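Local coordinates for D-glyceraldehyde dehydrogenase (NADP(+)) (Thermoplasma acidophilum, PDB 5IZD), which catalyses the NADP-dependent oxidation of D-glyceraldehyde to glycerate in the non-phosphorylated Entner-Doudoroff pathway, working as a homotetramer built as a dimer of dimers, at residues F254-D259 and E291-T296; L308-P313 and F362-I367; G408-L413 and F430-V435. All coordinates share one frame; numbering follows the deposited sequence.

Contact 1 (F254-D259 and E291-T296); sequences FMVWKD and EDIYDT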
loop_
_atom_site.group_PDB
_atom_site.type_symbol
_atom_site.label_atom_id
_atom_site.label_comp_id
_atom_site.label_asym_id
_atom_site.label_seq_id
_atom_site.Cartn_x
_atom_site.Cartn_y
_atom_site.Cartn_z
ATOM N N PHE A 254 -4.104 14.928 29.614
ATOM C CA PHE A 254 -3.984 16.250 29.032
ATOM C C PHE A 254 -2.723 16.923 29.607
ATOM O O PHE A 254 -2.702 17.338 30.785
ATOM C CB PHE A 254 -5.234 17.053 29.365
ATOM C CG PHE A 254 -5.450 18.251 28.489
ATOM C CD1 PHE A 254 -4.717 19.412 28.689
ATOM C CD2 PHE A 254 -6.356 18.212 27.448
ATOM C CE1 PHE A 254 -4.910 20.522 27.879
ATOM C CE2 PHE A 254 -6.531 19.303 26.623
ATOM C CZ PHE A 254 -5.812 20.460 26.835
ATOM N N MET A 255 -1.698 17.090 28.760
ATOM C CA MET A 255 -0.370 17.473 29.224
ATOM C C MET A 255 -0.002 18.866 28.712
ATOM O O MET A 255 -0.026 19.108 27.514
ATOM C CB MET A 255 0.645 16.422 28.714
ATOM C CG MET A 255 0.454 15.048 29.359
ATOM S SD MET A 255 1.279 13.692 28.463
ATOM C CE MET A 255 0.153 13.518 27.075
ATOM N N VAL A 256 0.365 19.775 29.600
ATOM C CA VAL A 256 0.646 21.159 29.259
ATOM C C VAL A 256 2.051 21.450 29.784
ATOM O O VAL A 256 2.272 21.624 30.984
ATOM C CB VAL A 256 -0.389 22.110 29.887
ATOM C CG1 VAL A 256 -0.124 23.556 29.474
ATOM C CG2 VAL A 256 -1.836 21.671 29.490
ATOM N N TRP A 257 2.999 21.481 28.860
ATOM C CA TRP A 257 4.398 21.720 29.223
ATOM C C TRP A 257 4.568 23.218 29.539
ATOM O O TRP A 257 3.667 24.019 29.252
ATOM C CB TRP A 257 5.317 21.219 28.112
ATOM C CG TRP A 257 6.724 21.170 28.538
ATOM C CD1 TRP A 257 7.763 21.918 28.033
ATOM C CD2 TRP A 257 7.293 20.353 29.585
ATOM N NE1 TRP A 257 8.918 21.622 28.696
ATOM C CE2 TRP A 257 8.673 20.658 29.636
ATOM C CE3 TRP A 257 6.781 19.384 30.447
ATOM C CZ2 TRP A 257 9.551 20.034 30.543
ATOM C CZ3 TRP A 257 7.612 18.788 31.363
ATOM C CH2 TRP A 257 9.007 19.110 31.406
ATOM N N LYS A 258 5.670 23.578 30.210
ATOM C CA LYS A 258 5.928 24.971 30.620
ATOM C C LYS A 258 5.963 25.966 29.477
ATOM O O LYS A 258 5.693 27.115 29.706
ATOM C CB LYS A 258 7.254 25.121 31.408
ATOM C CG LYS A 258 8.484 24.605 30.730
ATOM C CD LYS A 258 9.794 25.031 31.445
ATOM C CE LYS A 258 10.865 24.073 30.988
ATOM N NZ LYS A 258 12.168 24.203 31.676
ATOM N N ASP A 259 6.322 25.553 28.263
ATOM C CA ASP A 259 6.344 26.507 27.135
ATOM C C ASP A 259 5.012 26.579 26.336
ATOM O O ASP A 259 4.971 27.150 25.260
ATOM C CB ASP A 259 7.541 26.204 26.203
ATOM C CG ASP A 259 7.421 24.846 25.504
ATOM O OD1 ASP A 259 6.493 24.084 25.794
ATOM O OD2 ASP A 259 8.272 24.505 24.664
ATOM N N GLU A 291 4.700 22.460 36.725
ATOM C CA GLU A 291 4.796 23.235 37.993
ATOM C C GLU A 291 4.984 24.759 37.884
ATOM O O GLU A 291 4.458 25.503 38.699
ATOM C CB GLU A 291 5.886 22.659 38.930
ATOM C CG GLU A 291 7.338 22.721 38.413
ATOM C CD GLU A 291 8.366 22.114 39.382
ATOM O OE1 GLU A 291 9.582 22.390 39.222
ATOM O OE2 GLU A 291 7.989 21.352 40.306
ATOM N N ASP A 292 5.801 25.212 36.937
ATOM C CA ASP A 292 5.997 26.654 36.635
ATOM C C ASP A 292 4.684 27.432 36.328
ATOM O O ASP A 292 4.585 28.617 36.629
ATOM C CB ASP A 292 6.955 26.829 35.442
ATOM C CG ASP A 292 8.427 26.345 35.723
ATOM O OD1 ASP A 292 8.744 25.921 36.859
ATOM O OD2 ASP A 292 9.255 26.383 34.786
ATOM N N ILE A 293 3.698 26.778 35.720
ATOM C CA ILE A 293 2.480 27.450 35.268
ATOM C C ILE A 293 1.158 26.872 35.863
ATOM O O ILE A 293 0.101 27.364 35.519
ATOM C CB ILE A 293 2.334 27.479 33.710
ATOM C CG1 ILE A 293 2.465 26.081 33.128
ATOM C CG2 ILE A 293 3.343 28.408 33.063
ATOM C CD1 ILE A 293 1.824 25.878 31.774
ATOM N N TYR A 294 1.241 25.842 36.704
ATOM C CA TYR A 294 0.112 25.154 37.284
ATOM C C TYR A 294 -0.847 26.143 37.970
ATOM O O TYR A 294 -2.051 26.062 37.749
ATOM C CB TYR A 294 0.590 24.070 38.266
ATOM C CG TYR A 294 -0.507 23.304 38.980
ATOM C CD1 TYR A 294 -1.098 23.826 40.139
ATOM C CD2 TYR A 294 -0.978 22.095 38.506
ATOM C CE1 TYR A 294 -2.121 23.158 40.798
ATOM C CE2 TYR A 294 -2.028 21.413 39.150
ATOM C CZ TYR A 294 -2.574 21.939 40.296
ATOM O OH TYR A 294 -3.612 21.331 40.966
ATOM N N ASP A 295 -0.317 27.087 38.742
ATOM C CA ASP A 295 -1.196 27.997 39.520
ATOM C C ASP A 295 -2.013 28.938 38.633
ATOM O O ASP A 295 -3.241 29.041 38.804
ATOM C CB ASP A 295 -0.408 28.806 40.551
ATOM C CG ASP A 295 0.177 27.936 41.662
ATOM O OD1 ASP A 295 -0.458 26.972 42.144
ATOM O OD2 ASP A 295 1.302 28.219 42.078
ATOM N N THR A 296 -1.345 29.596 37.675
ATOM C CA THR A 296 -2.077 30.409 36.680
ATOM C C THR A 296 -3.026 29.580 35.846
ATOM O O THR A 296 -4.211 29.990 35.681
ATOM C CB THR A 296 -1.174 31.168 35.713
ATOM O OG1 THR A 296 -0.430 32.085 36.468
ATOM C CG2 THR A 296 -1.986 32.008 34.732
#
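Ile293 reaches across to the end of strand 252-256 and makes the apolar half of this contact, while Lys258 and Asp292 form a looser polar half at the protein surface. The close part centres on one methyl group. CD1 of Ile293 lies 3.8 Å from CG1 of Val256 and also rests against the backbone, 3.6 Å from the carbonyl O of Trp257. The two side chains cross at about a right angle, so that they meet through single methyl groups instead of running alongside each other. In Ile293, CG1 sits between the backbone N and the carbonyl carbon (chi1 53°), a placement that sends the longer branch toward the strand; the other branch, CG2, comes within 4.3 Å of the carbonyl O of Lys258.

On the solvent side the fit changes character. Lys258 and Asp292 lie side by side and point the same way, and what touches is the aliphatic part of the lysine: its CD is 3.6 Å from OD2 of Asp292. The charged ends stay further apart, NZ of Lys258 being 4.8 Å from the same OD2, a separation at which the opposite charges probably attract without forming a salt bridge. Lys258 also lays its CG over one face of the Trp257 indole, 3.6 Å above the ring plane and offset toward the rim. No hydrogen bond links the two segments.

Ile293 holds the N-cap position of helix 294-305, so the contact joins the start of that helix to the end of strand 252-256. Met262 of helix 262-274 also packs on Ile293, Met398 of helix 395-403 touches Trp257, and strand 284-290 runs beside strand 252-256, hydrogen-bonded to it through Val256 and Tyr288.

Contact 2 (L308-P313 and F362-I367); sequences LALGDP and FFLPTI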
loop_
_atom_site.group_PDB
_atom_site.type_symbol
_atom_site.label_atom_id
_atom_site.label_comp_id
_atom_site.label_asym_id
_atom_site.label_seq_id
_atom_site.Cartn_x
_atom_site.Cartn_y
_atom_site.Cartn_z
ATOM N N LEU A 308 -19.718 28.552 32.059
ATOM C CA LEU A 308 -20.459 27.638 31.163
ATOM C C LEU A 308 -21.865 27.547 31.680
ATOM O O LEU A 308 -22.046 27.346 32.884
ATOM C CB LEU A 308 -19.809 26.239 31.081
ATOM C CG LEU A 308 -18.388 26.252 30.448
ATOM C CD1 LEU A 308 -17.664 24.933 30.668
ATOM C CD2 LEU A 308 -18.367 26.578 28.952
ATOM N N ALA A 309 -22.842 27.730 30.777
ATOM C CA ALA A 309 -24.251 27.600 31.122
ATOM C C ALA A 309 -24.744 26.160 30.889
ATOM O O ALA A 309 -24.412 25.523 29.896
ATOM C CB ALA A 309 -25.101 28.582 30.328
ATOM N N LEU A 310 -25.563 25.695 31.835
ATOM C CA LEU A 310 -26.233 24.411 31.797
ATOM C C LEU A 310 -27.748 24.604 31.697
ATOM O O LEU A 310 -28.294 25.548 32.257
ATOM C CB LEU A 310 -25.959 23.676 33.087
ATOM C CG LEU A 310 -24.660 22.904 33.264
ATOM C CD1 LEU A 310 -23.423 23.756 33.087
ATOM C CD2 LEU A 310 -24.724 22.323 34.675
ATOM N N GLY A 311 -28.434 23.714 30.990
ATOM C CA GLY A 311 -29.894 23.836 30.819
ATOM C C GLY A 311 -30.319 23.499 29.414
ATOM O O GLY A 311 -30.024 22.412 28.905
ATOM N N ASP A 312 -30.999 24.412 28.750
ATOM C CA ASP A 312 -31.660 24.015 27.535
ATOM C C ASP A 312 -30.736 23.920 26.350
ATOM O O ASP A 312 -29.932 24.809 26.180
ATOM C CB ASP A 312 -32.779 24.961 27.171
ATOM C CG ASP A 312 -33.736 24.302 26.232
ATOM O OD1 ASP A 312 -33.462 24.279 25.012
ATOM O OD2 ASP A 312 -34.740 23.718 26.752
ATOM N N PRO A 313 -30.911 22.902 25.472
ATOM C CA PRO A 313 -30.009 22.803 24.265
ATOM C C PRO A 313 -29.961 24.031 23.361
ATOM O O PRO A 313 -28.909 24.290 22.758
ATOM C CB PRO A 313 -30.591 21.630 23.492
ATOM C CG PRO A 313 -31.159 20.749 24.553
ATOM C CD PRO A 313 -31.748 21.676 25.604
ATOM N N PHE A 362 -28.387 16.892 35.217
ATOM C CA PHE A 362 -27.322 17.864 35.061
ATOM C C PHE A 362 -26.320 17.687 36.173
ATOM O O PHE A 362 -26.665 17.324 37.284
ATOM C CB PHE A 362 -27.900 19.279 35.100
ATOM C CG PHE A 362 -28.772 19.597 33.926
ATOM C CD1 PHE A 362 -28.209 20.029 32.721
ATOM C CD2 PHE A 362 -30.159 19.411 33.989
ATOM C CE1 PHE A 362 -29.002 20.308 31.625
ATOM C CE2 PHE A 362 -30.944 19.675 32.867
ATOM C CZ PHE A 362 -30.361 20.148 31.686
ATOM N N PHE A 363 -25.042 17.940 35.869
ATOM C CA PHE A 363 -23.997 17.960 36.882
ATOM C C PHE A 363 -23.022 19.114 36.545
ATOM O O PHE A 363 -22.693 19.328 35.392
ATOM C CB PHE A 363 -23.257 16.614 36.925
ATOM C CG PHE A 363 -22.572 16.356 38.220
ATOM C CD1 PHE A 363 -23.269 15.777 39.280
ATOM C CD2 PHE A 363 -21.288 16.768 38.431
ATOM C CE1 PHE A 363 -22.684 15.570 40.506
ATOM C CE2 PHE A 363 -20.676 16.562 39.669
ATOM C CZ PHE A 363 -21.389 15.963 40.709
ATOM N N LEU A 364 -22.570 19.840 37.557
ATOM C CA LEU A 364 -21.671 20.963 37.338
ATOM C C LEU A 364 -20.273 20.549 36.910
ATOM O O LEU A 364 -19.779 19.496 37.345
ATOM C CB LEU A 364 -21.541 21.803 38.622
ATOM C CG LEU A 364 -22.792 22.573 39.123
ATOM C CD1 LEU A 364 -22.572 23.123 40.521
ATOM C CD2 LEU A 364 -23.059 23.719 38.144
ATOM N N PRO A 365 -19.603 21.391 36.089
ATOM C CA PRO A 365 -18.163 21.241 35.908
ATOM C C PRO A 365 -17.419 21.131 37.252
ATOM O O PRO A 365 -17.637 21.950 38.172
ATOM C CB PRO A 365 -17.776 22.546 35.190
ATOM C CG PRO A 365 -18.977 22.878 34.399
ATOM C CD PRO A 365 -20.105 22.576 35.363
ATOM N N THR A 366 -16.613 20.094 37.397
ATOM C CA THR A 366 -16.018 19.753 38.668
ATOM C C THR A 366 -14.465 19.558 38.508
ATOM O O THR A 366 -14.030 18.730 37.708
ATOM C CB THR A 366 -16.653 18.497 39.247
ATOM O OG1 THR A 366 -18.073 18.687 39.408
ATOM C CG2 THR A 366 -16.002 18.149 40.588
ATOM N N ILE A 367 -13.700 20.334 39.282
ATOM C CA ILE A 367 -12.251 20.402 39.176
ATOM C C ILE A 367 -11.690 20.061 40.547
ATOM O O ILE A 367 -12.124 20.625 41.560
ATOM C CB ILE A 367 -11.771 21.791 38.685
ATOM C CG1 ILE A 367 -12.408 22.137 37.318
ATOM C CG2 ILE A 367 -10.253 21.837 38.550
ATOM C CD1 ILE A 367 -12.488 23.633 37.085
#
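Leu310 packs against the segment 362-367 where the chain enters strand 366-369, a strand of the seven-stranded mixed sheet in this aldehyde dehydrogenase fold. The two touching runs of chain, 308-311 and 362-365, point in almost opposite directions, 177° apart, yet no hydrogen bond joins them and the nearest CA atoms remain more than 7 Å from each other. Side chains fill the interval between these oppositely directed segments, which form no beta ladder.

From its root outward, Leu310 meets different neighbours with CB and with each of its two methyl groups. CB lies obliquely to the Phe362 ring, 4.3 Å from its CD1. CG, anti to the carbonyl carbon (chi1 -82°), is the branch point that carries the two methyl groups over the following residues. CD1 approaches CD of Pro365 at 4.2 Å, with the two side chains sliding past each other in opposite directions. CD2 turns to the backbone, 3.7 Å from the carbonyl O of Phe363, and also meets CD2 of Leu364 at 4.1 Å. One leucine thus touches four successive residues of the partner segment.

Beyond Leu310 the contact passes to Gly311, which adopts backbone angles open chiefly to glycine and whose backbone meets the outer part of the Phe362 ring. At the other end, Leu308 and Pro365 touch lightly, and Tyr274 of helix 262-274 packs on both. Phe363 instead directs its CB away from the segment 308-313, and its side chain packs on helix 324-339 through residues such as Leu327 and Val334. The Phe362 ring completes the contact: CE1 comes obliquely to within 3.5 Å of the backbone N of Gly311, while its CZ lies 3.6 Å from the Gly311 O.

Contact 3 (G408-L413 and F430-V435); sequences GLASYL and FGELYV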
loop_
_atom_site.group_PDB
_atom_site.type_symbol
_atom_site.label_atom_id
_atom_site.label_comp_id
_atom_site.label_asym_id
_atom_site.label_seq_id
_atom_site.Cartn_x
_atom_site.Cartn_y
_atom_site.Cartn_z
ATOM N N GLY A 408 -5.677 3.534 26.983
ATOM C CA GLY A 408 -4.768 3.875 25.904
ATOM C C GLY A 408 -5.298 4.455 24.611
ATOM O O GLY A 408 -4.738 4.205 23.483
ATOM N N LEU A 409 -6.360 5.240 24.698
ATOM C CA LEU A 409 -6.929 5.748 23.463
ATOM C C LEU A 409 -6.372 7.147 23.143
ATOM O O LEU A 409 -5.296 7.228 22.517
ATOM C CB LEU A 409 -8.429 5.587 23.461
ATOM C CG LEU A 409 -9.331 6.230 22.404
ATOM C CD1 LEU A 409 -8.770 6.176 21.037
ATOM C CD2 LEU A 409 -10.723 5.592 22.428
ATOM N N ALA A 410 -6.995 8.224 23.619
ATOM C CA ALA A 410 -6.536 9.579 23.259
ATOM C C ALA A 410 -5.637 10.207 24.297
ATOM O O ALA A 410 -5.559 9.737 25.434
ATOM C CB ALA A 410 -7.731 10.476 23.041
ATOM N N SER A 411 -4.971 11.278 23.881
ATOM C CA SER A 411 -4.070 12.024 24.723
ATOM C C SER A 411 -3.825 13.390 24.051
ATOM O O SER A 411 -4.084 13.522 22.844
ATOM C CB SER A 411 -2.740 11.236 24.922
ATOM O OG SER A 411 -2.077 11.090 23.684
ATOM N N TYR A 412 -3.393 14.378 24.848
ATOM C CA TYR A 412 -3.258 15.780 24.434
ATOM C C TYR A 412 -1.964 16.341 24.976
ATOM O O TYR A 412 -1.623 16.092 26.136
ATOM C CB TYR A 412 -4.433 16.666 24.919
ATOM C CG TYR A 412 -5.786 16.172 24.437
ATOM C CD1 TYR A 412 -6.463 15.219 25.142
ATOM C CD2 TYR A 412 -6.372 16.678 23.285
ATOM C CE1 TYR A 412 -7.714 14.748 24.722
ATOM C CE2 TYR A 412 -7.625 16.184 22.818
ATOM C CZ TYR A 412 -8.280 15.213 23.533
ATOM O OH TYR A 412 -9.455 14.666 23.092
ATOM N N LEU A 413 -1.276 17.126 24.166
ATOM C CA LEU A 413 0.014 17.710 24.576
ATOM C C LEU A 413 0.117 19.144 24.065
ATOM O O LEU A 413 -0.049 19.342 22.869
ATOM C CB LEU A 413 1.143 16.878 23.948
ATOM C CG LEU A 413 2.581 17.401 24.100
ATOM C CD1 LEU A 413 2.996 17.478 25.556
ATOM C CD2 LEU A 413 3.520 16.503 23.288
ATOM N N PHE A 430 -0.307 5.859 23.328
ATOM C CA PHE A 430 -1.763 6.054 23.184
ATOM C C PHE A 430 -2.055 6.015 21.699
ATOM O O PHE A 430 -1.175 6.333 20.892
ATOM C CB PHE A 430 -2.217 7.377 23.802
ATOM C CG PHE A 430 -2.410 7.270 25.271
ATOM C CD1 PHE A 430 -1.309 7.181 26.119
ATOM C CD2 PHE A 430 -3.684 7.166 25.810
ATOM C CE1 PHE A 430 -1.464 6.994 27.484
ATOM C CE2 PHE A 430 -3.856 6.979 27.174
ATOM C CZ PHE A 430 -2.739 6.900 28.017
ATOM N N GLY A 431 -3.265 5.600 21.359
ATOM C CA GLY A 431 -3.677 5.493 19.944
ATOM C C GLY A 431 -3.796 6.830 19.250
ATOM O O GLY A 431 -3.510 6.914 18.045
ATOM N N GLU A 432 -4.165 7.873 19.993
ATOM C CA GLU A 432 -4.230 9.231 19.445
ATOM C C GLU A 432 -3.529 10.242 20.343
ATOM O O GLU A 432 -3.771 10.277 21.562
ATOM C CB GLU A 432 -5.680 9.686 19.198
ATOM C CG GLU A 432 -6.466 8.719 18.353
ATOM C CD GLU A 432 -7.909 9.104 18.130
ATOM O OE1 GLU A 432 -8.432 8.596 17.114
ATOM O OE2 GLU A 432 -8.570 9.806 18.974
ATOM N N LEU A 433 -2.605 11.023 19.745
ATOM C CA LEU A 433 -1.976 12.131 20.435
ATOM C C LEU A 433 -2.349 13.420 19.689
ATOM O O LEU A 433 -2.007 13.575 18.532
ATOM C CB LEU A 433 -0.457 11.916 20.564
ATOM C CG LEU A 433 0.354 13.060 21.170
ATOM C CD1 LEU A 433 0.045 13.331 22.631
ATOM C CD2 LEU A 433 1.833 12.784 20.972
ATOM N N TYR A 434 -3.038 14.331 20.353
ATOM C CA TYR A 434 -3.398 15.628 19.822
ATOM C C TYR A 434 -2.390 16.665 20.349
ATOM O O TYR A 434 -2.252 16.923 21.560
ATOM C CB TYR A 434 -4.865 15.995 20.212
ATOM C CG TYR A 434 -5.909 15.083 19.593
ATOM C CD1 TYR A 434 -6.407 15.313 18.305
ATOM C CD2 TYR A 434 -6.421 13.987 20.305
ATOM C CE1 TYR A 434 -7.347 14.465 17.725
ATOM C CE2 TYR A 434 -7.368 13.138 19.742
ATOM C CZ TYR A 434 -7.802 13.369 18.437
ATOM O OH TYR A 434 -8.745 12.521 17.880
ATOM N N VAL A 435 -1.678 17.275 19.420
ATOM C CA VAL A 435 -0.562 18.152 19.723
ATOM C C VAL A 435 -0.963 19.540 19.312
ATOM O O VAL A 435 -1.095 19.814 18.131
ATOM C CB VAL A 435 0.693 17.742 18.915
ATOM C CG1 VAL A 435 1.831 18.713 19.198
ATOM C CG2 VAL A 435 1.102 16.306 19.232
#
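Tyr412 and Tyr434 lie side by side on one face of two parallel strands and point the same way. Their rings are nearly parallel, with planes at 20°, but slid apart so that they barely overlap, the centroids being 5.2 Å apart; CD2 of Tyr412 presses on CB of Tyr434 at 3.5 Å, and its CE2 meets CD2 of Tyr434 at the same distance. Tyr434 turns an edge to CB of Ala410, and its OH donates to OE2 of Glu432 from above the carboxylate plane. The other carboxylate oxygen of Glu432 is bonded to His447, and the OH of Tyr412 to the carbonyl O of Ile282.

Ser411, Leu413 and Leu433 occupy the opposite face. Ser411 OG, set between its backbone N and carbonyl carbon (chi1 64°), bends back to donate to the carbonyl O of Glu432 at 2.8 Å, while CD1 of Leu433 covers it at 3.3 Å. Backbone bonds run from Tyr434 N to Ser411 O and from Leu413 N to Tyr434 O, both 2.8 Å. Upstream, Phe430 sets its ring obliquely against Gly408, CD2 being 3.4 Å from the glycine C.

Strand 432-435 continues the sheet into a parallel strand of a neighbouring subunit, whose Tyr474 meets Tyr434. Leu409 lies beside Glu247, the predicted proton acceptor. Strand 410-414, helix 418-427 and strand 432-435 make up a beta-alpha-beta unit.

How the contacts relate
All three contacts reach the same seven-stranded sheet, at different depths. Contact 3 is wholly buried, joins two neighbouring strands by backbone hydrogen bonds and aromatic packing, and lies at the subunit interface. Contacts 1 and 2 are partly buried, lack hydrogen bonds between their segments, and pack connecting chain against strand ends by apolar side chains, contact 1 alone adding a charged fringe. Contacts 1 and 3 touch directly: strands 252-256 and 410-414 are neighbours, with a probable hydrogen bond from Met255 N to Tyr412 O (2.8 Å). Contact 2 stands apart near the other end of the sheet, its centre about 26 Å from that of contact 3.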